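Lysine/ornithine decarboxylase (Selenomonas ruminantium, PDB 5GJO) decarboxylates both L-lysine and L-ornithine with similar efficiency, using pyridoxal 5'-phosphate as cofactor, to give cadaverine and putrescine for polyamine biosynthesis. Local coordinates at residues 266-271 with 345-350. The protein carries 2 engineered substitutions. Residues are numbered along the deposited sequence; the frame is centred on the assembly and turned at random.
Sequences VNLVTS and VLVTEM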
loop_
_atom_site.group_PDB
_atom_site.type_symbol
_atom_site.label_atom_id
_atom_site.label_comp_id
_atom_site.label_asym_id
_atom_site.label_seq_id
_atom_site.Cartn_x
_atom_site.Cartn_y
_atom_site.Cartn_z
ATOM N N VAL A 266 11.874 9.809 -13.021
ATOM C CA VAL A 266 10.427 9.751 -13.052
ATOM C C VAL A 266 9.842 10.968 -12.315
ATOM O O VAL A 266 10.388 11.358 -11.240
ATOM C CB VAL A 266 9.912 8.439 -12.458
ATOM C CG1 VAL A 266 8.399 8.363 -12.571
ATOM C CG2 VAL A 266 10.569 7.235 -13.090
ATOM N N ASN A 267 8.806 11.581 -12.871
ATOM C CA ASN A 267 8.080 12.675 -12.240
ATOM C C ASN A 267 6.610 12.261 -12.146
ATOM O O ASN A 267 6.144 11.522 -12.954
ATOM C CB ASN A 267 8.121 13.977 -13.052
ATOM C CG ASN A 267 9.486 14.650 -13.103
ATOM O OD1 ASN A 267 9.624 15.698 -13.708
ATOM N ND2 ASN A 267 10.481 14.052 -12.481
ATOM N N LEU A 268 5.919 12.747 -11.130
ATOM C CA LEU A 268 4.473 12.649 -11.016
ATOM C C LEU A 268 3.804 13.929 -11.364
ATOM O O LEU A 268 4.210 15.050 -10.863
ATOM C CB LEU A 268 4.049 12.306 -9.590
ATOM C CG LEU A 268 2.572 12.299 -9.290
ATOM C CD1 LEU A 268 1.881 11.099 -9.929
ATOM C CD2 LEU A 268 2.470 12.196 -7.758
ATOM N N VAL A 269 2.760 13.842 -12.172
ATOM C CA VAL A 269 1.886 14.998 -12.486
ATOM C C VAL A 269 0.497 14.732 -11.905
ATOM O O VAL A 269 -0.139 13.697 -12.215
ATOM C CB VAL A 269 1.737 15.251 -13.991
ATOM C CG1 VAL A 269 0.933 16.517 -14.237
ATOM C CG2 VAL A 269 3.142 15.407 -14.650
ATOM N N THR A 270 0.072 15.624 -11.058
ATOM C CA THR A 270 -1.187 15.490 -10.331
ATOM C C THR A 270 -1.939 16.795 -10.352
ATOM O O THR A 270 -1.317 17.882 -10.292
ATOM C CB THR A 270 -0.963 14.853 -8.959
ATOM O OG1 THR A 270 -2.197 14.792 -8.243
ATOM C CG2 THR A 270 -0.009 15.651 -8.127
ATOM N N SER A 271 -3.263 16.729 -10.403
ATOM C CA SER A 271 -4.098 17.953 -10.405
ATOM C C SER A 271 -4.666 18.260 -9.025
ATOM O O SER A 271 -5.024 17.335 -8.256
ATOM C CB SER A 271 -5.286 17.816 -11.354
ATOM O OG SER A 271 -4.831 17.683 -12.676
ATOM N N VAL A 345 0.298 20.230 -10.284
ATOM C CA VAL A 345 1.550 20.285 -9.576
ATOM C C VAL A 345 2.436 19.143 -10.024
ATOM O O VAL A 345 1.957 18.116 -10.612
ATOM C CB VAL A 345 1.394 20.276 -8.021
ATOM C CG1 VAL A 345 0.616 21.514 -7.593
ATOM C CG2 VAL A 345 0.805 18.994 -7.483
ATOM N N LEU A 346 3.717 19.332 -9.732
ATOM C CA LEU A 346 4.744 18.378 -10.178
ATOM C C LEU A 346 5.562 17.836 -9.048
ATOM O O LEU A 346 6.068 18.605 -8.245
ATOM C CB LEU A 346 5.646 19.042 -11.224
ATOM C CG LEU A 346 6.829 18.237 -11.798
ATOM C CD1 LEU A 346 6.354 17.181 -12.774
ATOM C CD2 LEU A 346 7.922 19.142 -12.469
ATOM N N VAL A 347 5.733 16.502 -8.989
ATOM C CA VAL A 347 6.588 15.919 -8.003
ATOM C C VAL A 347 7.758 15.209 -8.706
ATOM O O VAL A 347 7.543 14.341 -9.612
ATOM C CB VAL A 347 5.864 14.910 -7.082
ATOM C CG1 VAL A 347 6.769 14.454 -5.945
ATOM C CG2 VAL A 347 4.644 15.562 -6.501
ATOM N N THR A 348 8.974 15.575 -8.329
ATOM C CA THR A 348 10.218 15.098 -9.020
ATOM C C THR A 348 10.826 13.942 -8.219
ATOM O O THR A 348 10.391 13.719 -7.079
ATOM C CB THR A 348 11.245 16.200 -9.343
ATOM O OG1 THR A 348 11.609 16.947 -8.132
ATOM C CG2 THR A 348 10.665 17.088 -10.371
ATOM N N GLU A 349 11.814 13.245 -8.779
ATOM C CA GLU A 349 12.514 12.171 -8.076
ATOM C C GLU A 349 11.511 11.171 -7.457
ATOM O O GLU A 349 11.661 10.778 -6.270
ATOM C CB GLU A 349 13.496 12.727 -7.017
ATOM C CG GLU A 349 14.682 13.531 -7.653
ATOM C CD GLU A 349 14.311 14.928 -8.066
ATOM O OE1 GLU A 349 13.778 15.714 -7.267
ATOM O OE2 GLU A 349 14.533 15.295 -9.229
ATOM N N MET A 350 10.577 10.743 -8.289
ATOM C CA MET A 350 9.501 9.861 -7.896
ATOM C C MET A 350 9.583 8.442 -8.462
ATOM O O MET A 350 8.622 7.745 -8.495
ATOM C CB MET A 350 8.163 10.519 -8.200
ATOM C CG MET A 350 7.497 11.090 -6.972
ATOM S SD MET A 350 5.854 10.473 -6.797
ATOM C CE MET A 350 5.307 10.905 -5.155
#
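An antiparallel strand pairing in the mixed beta domain that accompanies the cofactor-binding barrel in class-II decarboxylases joins Leu268 to Val347 as a hydrogen-bonded pair. Residues 266-271 run antiparallel to 345-347, their directions 154° apart, and the case illustrates how backbone pairing can continue past the end of one strand although a turn, here at Glu349, shifts the register by one residue. Leu268 N reaches Val347 O at 2.7 Å and Val347 N returns to Leu268 O, both in the carbonyl plane; Thr270 and Val345 exchange a second pair of backbone bonds. Between them Val269 faces Leu346 as a non-hydrogen-bonded pair.

Past Val347 the chain turns through Glu349, whose backbone has positive phi, and Met350 N comes back to Val266 O at 3.0 Å. Asn267 ND2 grips that same oxygen from the opposite face of its carbonyl plane. The amide of Asn267 is fixed further by the backbone of Phe5 and Leu7, and its flank lies beside the CG2 methyl of Thr348, 3.7 Å from ND2.

On the face of Leu268 and Thr270, the bent chain of Met350 brings SD over Leu268, 3.8 Å from CB, while strand 23-26 packs on Leu268 through Leu24. Thr270 points OG1 to Asp287, and its methyl CG2 lies alongside that of Val345, the two CG2 atoms 3.5 Å apart. On the other face, with CG of Leu346 anti to the backbone nitrogen (chi1 178°) and chi2 near 74°, its CD1 reaches over to the neighbouring strand, 3.7 Å from Asn267 CB.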